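Local coordinates for protein glucose 1-dehydrogenase (PDB 2B5W) that catalyses the zinc-dependent oxidation of D-glucose and related aldose sugars to the gluconolactone or its counterparts, using NADP(+) in preference to NAD(+), at residues R101-P104 against D105-P108; R208-D212 against P213-I217; K321-L324 against E325-T329. The protein carries 1 engineered substitution. All blocks are in the same frame, centred on the assembly; numbering follows the deposited sequence.

Contact 1 (R101-P104 against D105-P108); sequences RDQP and DMAP
Gln103 and Met106 close the first of two overlapping 3-10 turns, a short single-turn motif that follows the Schellman end of helix 97-100, where Asp102 is the C-prime residue with positive phi. The amide of Met106 N donates to Gln103 O at 3.0 Å with an N-H...O angle of 162°. One residue on, Ala107 N reaches Pro104 O at 3.0 Å, and both donors sit well above the plane of the carbonyl they meet. Pro104 brings no N-H of its own, but its carbonyl works twice, since Arg88 NH1 also binds Pro104 O. Met106 O is satisfied across the dimer interface by Asn266 ND2 of the second subunit, while Phe169 of that subunit packs on Gln103.

The carboxylate of Asp105 is turned back along the chain: with chi1 at 61°, CG lies between the backbone N and the carbonyl carbon, which brings OD1 to 3.5 Å from Gln103 CA. Its other oxygen, OD2, forms a salt bridge with Lys157 of helix 149-164, and the side chain also touches Asn303, a substrate-binding residue. The buried charge is thus matched next to the sugar site. Met106 CG comes within 4.1 Å of Gln103 CB, and the methyl Ala107 CB rests 3.4 Å from Pro104 O.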
loop_
_atom_site.group_PDB
_atom_site.type_symbol
_atom_site.label_atom_id
_atom_site.label_comp_id
_atom_site.label_asym_id
_atom_site.label_seq_id
_atom_site.Cartn_x
_atom_site.Cartn_y
_atom_site.Cartn_z
ATOM N N ARG A 101 -20.701 0.933 11.396
ATOM C CA ARG A 101 -20.291 -0.089 10.424
ATOM C C ARG A 101 -19.307 -1.083 11.040
ATOM O O ARG A 101 -18.731 -1.899 10.320
ATOM C CB ARG A 101 -19.610 0.571 9.221
ATOM C CG ARG A 101 -20.569 1.418 8.382
ATOM C CD ARG A 101 -19.874 2.146 7.229
ATOM N NE ARG A 101 -20.798 2.961 6.426
ATOM C CZ ARG A 101 -20.424 3.689 5.365
ATOM N NH1 ARG A 101 -19.147 3.717 4.963
ATOM N NH2 ARG A 101 -21.265 4.432 4.634
ATOM N N ASP A 102 -19.103 -1.071 12.369
ATOM C CA ASP A 102 -18.254 -2.064 13.062
ATOM C C ASP A 102 -16.824 -2.005 12.572
ATOM O O ASP A 102 -16.160 -3.050 12.445
ATOM C CB ASP A 102 -18.784 -3.500 12.877
ATOM C CG ASP A 102 -20.184 -3.658 13.347
ATOM O OD1 ASP A 102 -20.453 -3.353 14.517
ATOM O OD2 ASP A 102 -21.086 -4.092 12.600
ATOM N N GLN A 103 -16.351 -0.812 12.246
ATOM C CA GLN A 103 -14.932 -0.629 11.888
ATOM C C GLN A 103 -14.347 0.608 12.559
ATOM O O GLN A 103 -13.759 1.487 11.935
ATOM C CB GLN A 103 -14.702 -0.657 10.358
ATOM C CG GLN A 103 -15.518 0.378 9.558
ATOM C CD GLN A 103 -15.268 0.320 8.048
ATOM O OE1 GLN A 103 -15.383 1.331 7.353
ATOM N NE2 GLN A 103 -14.926 -0.862 7.549
ATOM N N PRO A 104 -14.472 0.687 13.889
ATOM C CA PRO A 104 -13.941 1.874 14.568
ATOM C C PRO A 104 -12.423 1.976 14.531
ATOM O O PRO A 104 -11.867 3.029 14.757
ATOM C CB PRO A 104 -14.452 1.710 16.000
ATOM C CG PRO A 104 -14.620 0.314 16.196
ATOM C CD PRO A 104 -15.097 -0.246 14.841
ATOM N N ASP A 105 -11.758 0.872 14.218
ATOM C CA ASP A 105 -10.333 0.848 14.070
ATOM C C ASP A 105 -9.884 1.652 12.837
ATOM O O ASP A 105 -8.714 1.947 12.687
ATOM C CB ASP A 105 -9.870 -0.607 13.956
ATOM C CG ASP A 105 -10.463 -1.282 12.773
ATOM O OD1 ASP A 105 -11.670 -1.578 12.812
ATOM O OD2 ASP A 105 -9.786 -1.543 11.766
ATOM N N MET A 106 -10.836 2.020 11.965
ATOM C CA MET A 106 -10.550 2.858 10.802
ATOM C C MET A 106 -10.951 4.333 11.047
ATOM O O MET A 106 -10.814 5.172 10.172
ATOM C CB MET A 106 -11.278 2.347 9.543
ATOM C CG MET A 106 -11.048 0.842 9.254
ATOM S SD MET A 106 -9.292 0.435 8.915
ATOM C CE MET A 106 -8.957 1.411 7.430
ATOM N N ALA A 107 -11.503 4.637 12.199
ATOM C CA ALA A 107 -11.899 6.040 12.466
ATOM C C ALA A 107 -10.654 6.921 12.481
ATOM O O ALA A 107 -9.626 6.542 13.010
ATOM C CB ALA A 107 -12.644 6.146 13.801
ATOM N N PRO A 108 -10.753 8.146 11.962
ATOM C CA PRO A 108 -9.646 9.096 12.033
ATOM C C PRO A 108 -9.586 9.864 13.345
ATOM O O PRO A 108 -10.520 9.781 14.143
ATOM C CB PRO A 108 -9.989 10.059 10.904
ATOM C CG PRO A 108 -11.369 10.104 10.913
ATOM C CD PRO A 108 -11.897 8.711 11.236
#

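Contact 2 (R208-D212 against P213-I217); sequences RDRPD and PTIDI. With NAP (NADP nicotinamide-adenine-dinucleotide phosphate), chain I.
Asp212 meets the first turn of helix 213-220 with one carboxylate oxygen, and three donors converge on it in the tightest part of the contact. Thr214 OG1 donates to Asp212 OD1 at 2.6 Å from the syn side, and Thr214 N approaches the same oxygen from above the carboxylate plane. Ile215 N donates to the anti lone pair of OD1 at 3.2 Å. The carboxylate is carried there by a first torsion of -176°, which sets CG opposite the backbone N. The second oxygen, OD2, uses its syn lone pair to take Arg208 NH1 at 2.9 Å, a salt bridge lying in the guanidinium plane.

Asp212 is therefore an N-cap whose other half is a second-shell support in the NADP site of this Rossmann-type domain. Held along that edge, Arg208 offers two further N-H groups to the 2'-phosphate, NE to NAP O2X and NH2 to NAP O1X, both nearly straight; Arg207 also bonds the cofactor. With an alanine here instead of Asp212, the amides of Thr214 and Ile215 would probably lose their cap and the Arg208 guanidinium would be freer to turn from the phosphate.

The buried Ile215 side chain completes the close packing, its CD1 3.6 Å from Arg208 O and also against Asp212 CB. On the solvent side, exposed Arg210 lays one guanidinium face over Ile215 CG2, its NH1 3.5 Å from that methyl, while its NH2 pairs with Glu219 further along the helix. Asp209, also exposed, forms a salt bridge with Arg229.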
loop_
_atom_site.group_PDB
_atom_site.type_symbol
_atom_site.label_atom_id
_atom_site.label_comp_id
_atom_site.label_asym_id
_atom_site.label_seq_id
_atom_site.Cartn_x
_atom_site.Cartn_y
_atom_site.Cartn_z
ATOM N N ARG A 208 21.036 -3.969 19.857
ATOM C CA ARG A 208 21.537 -4.460 21.147
ATOM C C ARG A 208 22.858 -5.173 21.029
ATOM O O ARG A 208 23.148 -5.870 20.036
ATOM C CB ARG A 208 20.557 -5.450 21.766
ATOM C CG ARG A 208 19.180 -4.884 22.026
ATOM C CD ARG A 208 19.139 -3.811 23.053
ATOM N NE ARG A 208 17.814 -3.199 23.195
ATOM C CZ ARG A 208 16.804 -3.753 23.845
ATOM N NH1 ARG A 208 16.937 -4.914 24.455
ATOM N NH2 ARG A 208 15.630 -3.109 23.917
ATOM N N ASP A 209 23.638 -5.019 22.108
ATOM C CA ASP A 209 24.812 -5.868 22.331
ATOM C C ASP A 209 24.416 -7.110 23.105
ATOM O O ASP A 209 23.600 -7.039 24.029
ATOM C CB ASP A 209 25.902 -5.115 23.135
ATOM C CG ASP A 209 26.281 -3.781 22.519
ATOM O OD1 ASP A 209 26.590 -3.748 21.314
ATOM O OD2 ASP A 209 26.305 -2.721 23.165
ATOM N N ARG A 210 25.094 -8.209 22.799
ATOM C CA ARG A 210 25.017 -9.438 23.578
ATOM C C ARG A 210 25.714 -9.253 24.946
ATOM O O ARG A 210 26.657 -8.454 25.050
ATOM C CB ARG A 210 25.644 -10.583 22.810
ATOM C CG ARG A 210 25.014 -10.908 21.453
ATOM C CD ARG A 210 25.832 -11.862 20.638
ATOM N NE ARG A 210 25.270 -11.991 19.301
ATOM C CZ ARG A 210 24.346 -12.840 18.950
ATOM N NH1 ARG A 210 23.852 -13.713 19.809
ATOM N NH2 ARG A 210 23.871 -12.781 17.711
ATOM N N PRO A 211 25.236 -9.915 26.003
ATOM C CA PRO A 211 24.062 -10.791 25.991
ATOM C C PRO A 211 22.785 -9.948 26.172
ATOM O O PRO A 211 22.747 -8.969 26.919
ATOM C CB PRO A 211 24.280 -11.669 27.243
ATOM C CG PRO A 211 24.924 -10.725 28.199
ATOM C CD PRO A 211 25.816 -9.836 27.351
ATOM N N ASP A 212 21.723 -10.375 25.479
ATOM C CA ASP A 212 20.460 -9.623 25.445
ATOM C C ASP A 212 19.323 -10.614 25.232
ATOM O O ASP A 212 19.428 -11.503 24.390
ATOM C CB ASP A 212 20.494 -8.614 24.326
ATOM C CG ASP A 212 19.274 -7.757 24.303
ATOM O OD1 ASP A 212 18.283 -8.255 23.688
ATOM O OD2 ASP A 212 19.226 -6.623 24.830
ATOM N N PRO A 213 18.251 -10.499 26.019
ATOM C CA PRO A 213 17.185 -11.527 25.927
ATOM C C PRO A 213 16.293 -11.397 24.690
ATOM O O PRO A 213 15.633 -12.393 24.310
ATOM C CB PRO A 213 16.341 -11.285 27.178
ATOM C CG PRO A 213 16.525 -9.839 27.483
ATOM C CD PRO A 213 17.979 -9.523 27.085
ATOM N N THR A 214 16.295 -10.246 24.041
ATOM C CA THR A 214 15.586 -10.122 22.761
ATOM C C THR A 214 16.354 -10.807 21.635
ATOM O O THR A 214 15.795 -11.506 20.819
ATOM C CB THR A 214 15.217 -8.647 22.361
ATOM O OG1 THR A 214 16.376 -7.906 21.956
ATOM C CG2 THR A 214 14.641 -7.853 23.518
ATOM N N ILE A 215 17.677 -10.674 21.637
ATOM C CA ILE A 215 18.476 -11.429 20.687
ATOM C C ILE A 215 18.260 -12.930 20.879
ATOM O O ILE A 215 18.131 -13.711 19.933
ATOM C CB ILE A 215 19.980 -11.080 20.840
ATOM C CG1 ILE A 215 20.202 -9.588 20.557
ATOM C CG2 ILE A 215 20.815 -11.953 19.877
ATOM C CD1 ILE A 215 21.711 -9.103 20.667
ATOM N N ASP A 216 18.226 -13.352 22.141
ATOM C CA ASP A 216 18.070 -14.728 22.413
ATOM C C ASP A 216 16.717 -15.237 21.875
ATOM O O ASP A 216 16.641 -16.295 21.311
ATOM C CB ASP A 216 18.135 -14.993 23.907
ATOM C CG ASP A 216 19.518 -14.817 24.515
ATOM O OD1 ASP A 216 20.504 -14.763 23.760
ATOM O OD2 ASP A 216 19.629 -14.731 25.772
ATOM N N ILE A 217 15.643 -14.436 22.053
ATOM C CA ILE A 217 14.332 -14.857 21.539
ATOM C C ILE A 217 14.352 -14.931 20.024
ATOM O O ILE A 217 13.894 -15.889 19.413
ATOM C CB ILE A 217 13.232 -13.882 22.029
ATOM C CG1 ILE A 217 12.845 -14.219 23.457
ATOM C CG2 ILE A 217 11.987 -13.995 21.116
ATOM C CD1 ILE A 217 11.969 -13.174 24.117
HETATM P PA NAP I . 9.109 -0.470 22.010
HETATM O O1A NAP I . 9.551 0.879 22.324
HETATM O O2A NAP I . 9.081 -1.401 23.231
HETATM O O5B NAP I . 10.043 -1.142 20.932
HETATM C C5B NAP I . 10.652 -0.458 19.870
HETATM C C4B NAP I . 11.940 -1.229 19.683
HETATM O O4B NAP I . 12.534 -0.784 18.484
HETATM C C3B NAP I . 12.955 -1.023 20.823
HETATM O O3B NAP I . 13.334 -2.238 21.450
HETATM C C2B NAP I . 14.139 -0.341 20.135
HETATM O O2B NAP I . 15.415 -0.801 20.547
HETATM C C1B NAP I . 13.928 -0.696 18.682
HETATM N N9A NAP I . 14.468 0.324 17.804
HETATM C C8A NAP I . 14.117 1.653 17.769
HETATM N N7A NAP I . 14.855 2.261 16.820
HETATM C C5A NAP I . 15.713 1.331 16.280
HETATM C C6A NAP I . 16.698 1.371 15.288
HETATM N N6A NAP I . 17.054 2.511 14.660
HETATM N N1A NAP I . 17.382 0.221 14.969
HETATM C C2A NAP I . 17.093 -0.976 15.590
HETATM N N3A NAP I . 16.124 -1.032 16.576
HETATM C C4A NAP I . 15.442 0.095 16.897
HETATM O O3 NAP I . 7.595 -0.472 21.515
HETATM P PN NAP I . 6.571 -1.684 21.194
HETATM O O1N NAP I . 7.265 -2.872 20.619
HETATM O O2N NAP I . 5.560 -1.875 22.282
HETATM O O5D NAP I . 5.990 -0.791 20.003
HETATM C C5D NAP I . 6.682 -0.688 18.774
HETATM C C4D NAP I . 6.145 0.479 17.948
HETATM O O4D NAP I . 4.791 0.181 17.593
HETATM C C3D NAP I . 6.116 1.813 18.699
HETATM O O3D NAP I . 6.512 2.876 17.856
HETATM C C2D NAP I . 4.654 1.936 19.116
HETATM O O2D NAP I . 4.214 3.243 19.378
HETATM C C1D NAP I . 3.956 1.292 17.918
HETATM N N1N NAP I . 2.638 0.699 18.175
HETATM C C2N NAP I . 1.690 0.989 17.242
HETATM C C3N NAP I . 0.456 0.412 17.337
HETATM C C7N NAP I . -0.460 0.645 16.171
HETATM O O7N NAP I . -1.753 0.202 16.432
HETATM N N7N NAP I . 0.009 1.231 15.035
HETATM C C4N NAP I . 0.114 -0.441 18.393
HETATM C C5N NAP I . 1.096 -0.737 19.331
HETATM C C6N NAP I . 2.376 -0.180 19.200
HETATM P P2B NAP I . 16.240 -0.088 21.793
HETATM O O1X NAP I . 15.579 -0.289 23.056
HETATM O O2X NAP I . 17.622 -0.766 21.701
HETATM O O3X NAP I . 16.373 1.411 21.502
#

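Contact 3 (K321-L324 against E325-T329); sequences KWFL and EDLVT
Trp322 and Asp326, one helical turn apart, meet edge-on: Asp326 OD2 lies near the indole plane, 3.3 Å from Trp322 CE3, with ring and carboxylate planes 63° apart. The indole adopts a first torsion of 74°, uncommon within a helix, which places CG between the backbone N and the carbonyl carbon and folds the ring over its neighbour, so that Phe323 CB sits above the ring centre.

Phe323 and Leu327 both carry CG anti to the backbone N, and the two side chains run side by side in the same direction, Phe323 CZ reaching Leu327 CD1 at 4.1 Å. Leu327 CB lies over one face of the Phe323 ring.

On the exposed flank Glu325 extends its chain back along the helix, CG 3.2 Å from Lys321 O. The backbone bond from Leu327 N to Phe323 O is 2.9 Å long, but the last, from Val328 N to Leu324 O, is weak at 3.5 Å. There the helix gives way to strand 328-333; helix 321-327 lays Phe323 and Leu327 on helix 183-194, where Leu187 touches each, the helix that follows the glycine-rich turn of the Rossmann fold.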
loop_
_atom_site.group_PDB
_atom_site.type_symbol
_atom_site.label_atom_id
_atom_site.label_comp_id
_atom_site.label_asym_id
_atom_site.label_seq_id
_atom_site.Cartn_x
_atom_site.Cartn_y
_atom_site.Cartn_z
ATOM N N LYS A 321 5.423 -22.620 23.590
ATOM C CA LYS A 321 5.288 -22.344 25.022
ATOM C C LYS A 321 6.529 -21.657 25.540
ATOM O O LYS A 321 6.423 -20.744 26.348
ATOM C CB LYS A 321 5.079 -23.624 25.824
ATOM C CG LYS A 321 3.618 -23.951 25.928
ATOM C CD LYS A 321 3.041 -24.315 24.579
ATOM C CE LYS A 321 1.597 -24.768 24.671
ATOM N NZ LYS A 321 0.912 -24.759 23.362
ATOM N N TRP A 322 7.722 -22.042 25.046
ATOM C CA TRP A 322 8.957 -21.397 25.514
ATOM C C TRP A 322 8.926 -19.922 25.182
ATOM O O TRP A 322 9.488 -19.141 25.911
ATOM C CB TRP A 322 10.263 -22.019 24.925
ATOM C CG TRP A 322 10.492 -21.670 23.484
ATOM C CD1 TRP A 322 10.117 -22.410 22.397
ATOM C CD2 TRP A 322 11.086 -20.458 22.952
ATOM N NE1 TRP A 322 10.453 -21.749 21.245
ATOM C CE2 TRP A 322 11.050 -20.551 21.545
ATOM C CE3 TRP A 322 11.634 -19.321 23.524
ATOM C CZ2 TRP A 322 11.513 -19.542 20.712
ATOM C CZ3 TRP A 322 12.123 -18.317 22.699
ATOM C CH2 TRP A 322 12.060 -18.433 21.308
ATOM N N PHE A 323 8.343 -19.565 24.039
ATOM C CA PHE A 323 8.364 -18.191 23.561
ATOM C C PHE A 323 7.489 -17.327 24.453
ATOM O O PHE A 323 7.897 -16.244 24.840
ATOM C CB PHE A 323 7.927 -18.109 22.095
ATOM C CG PHE A 323 7.610 -16.720 21.660
ATOM C CD1 PHE A 323 8.610 -15.821 21.323
ATOM C CD2 PHE A 323 6.305 -16.266 21.703
ATOM C CE1 PHE A 323 8.303 -14.520 20.961
ATOM C CE2 PHE A 323 6.004 -14.988 21.386
ATOM C CZ PHE A 323 6.976 -14.089 21.008
ATOM N N LEU A 324 6.287 -17.803 24.744
ATOM C CA LEU A 324 5.415 -17.092 25.683
ATOM C C LEU A 324 6.080 -16.961 27.074
ATOM O O LEU A 324 5.914 -15.937 27.740
ATOM C CB LEU A 324 4.053 -17.765 25.781
ATOM C CG LEU A 324 3.249 -17.766 24.490
ATOM C CD1 LEU A 324 2.022 -18.620 24.671
ATOM C CD2 LEU A 324 2.864 -16.379 24.060
ATOM N N GLU A 325 6.827 -17.980 27.512
ATOM C CA GLU A 325 7.535 -17.916 28.788
ATOM C C GLU A 325 8.626 -16.841 28.749
ATOM O O GLU A 325 8.746 -16.047 29.672
ATOM C CB GLU A 325 8.138 -19.290 29.125
ATOM C CG GLU A 325 7.116 -20.387 29.416
ATOM C CD GLU A 325 7.751 -21.755 29.655
ATOM O OE1 GLU A 325 8.929 -21.972 29.290
ATOM O OE2 GLU A 325 7.063 -22.631 30.213
ATOM N N ASP A 326 9.387 -16.768 27.653
ATOM C CA ASP A 326 10.519 -15.848 27.582
ATOM C C ASP A 326 10.109 -14.406 27.284
ATOM O O ASP A 326 10.760 -13.434 27.689
ATOM C CB ASP A 326 11.567 -16.334 26.588
ATOM C CG ASP A 326 12.262 -17.625 27.023
ATOM O OD1 ASP A 326 12.063 -18.115 28.155
ATOM O OD2 ASP A 326 13.048 -18.210 26.267
ATOM N N LEU A 327 9.018 -14.238 26.554
ATOM C CA LEU A 327 8.502 -12.926 26.225
ATOM C C LEU A 327 8.048 -12.150 27.445
ATOM O O LEU A 327 8.321 -10.956 27.552
ATOM C CB LEU A 327 7.327 -13.066 25.236
ATOM C CG LEU A 327 6.725 -11.727 24.752
ATOM C CD1 LEU A 327 7.575 -11.107 23.696
ATOM C CD2 LEU A 327 5.280 -11.962 24.245
ATOM N N VAL A 328 7.321 -12.835 28.320
ATOM C CA VAL A 328 6.717 -12.219 29.510
ATOM C C VAL A 328 7.731 -12.288 30.663
ATOM O O VAL A 328 7.909 -13.314 31.336
ATOM C CB VAL A 328 5.366 -12.851 29.860
ATOM C CG1 VAL A 328 4.769 -12.118 31.068
ATOM C CG2 VAL A 328 4.419 -12.737 28.681
ATOM N N THR A 329 8.410 -11.171 30.840
ATOM C CA THR A 329 9.516 -11.104 31.783
ATOM C C THR A 329 9.076 -10.785 33.182
ATOM O O THR A 329 9.846 -11.011 34.131
ATOM C CB THR A 329 10.596 -10.139 31.299
ATOM O OG1 THR A 329 10.040 -8.887 30.938
ATOM C CG2 THR A 329 11.287 -10.623 30.022
#

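All three contacts are local, between neighbouring stretches of chain, yet their chemistry follows their place. The touching residues of contact 1 are all buried; it belongs to the GroES-like domain and faces the second subunit, and its polar groups are matched by residues from several directions. Contacts 2 and 3 are partly buried, share the nucleotide-binding half, and lie across the chain's centre from contact 1, with centres about 38 and 32 Å from its centre. These two touch: Ile217 CG2 packs at 3.7 Å on Phe323 CE1, joining helix 213-220 to helix 321-327. Contact 2 is dominated by charge and reaches the cofactor directly, whereas contact 3 pairs an apolar buried face with acidic side chains on its exposed flank.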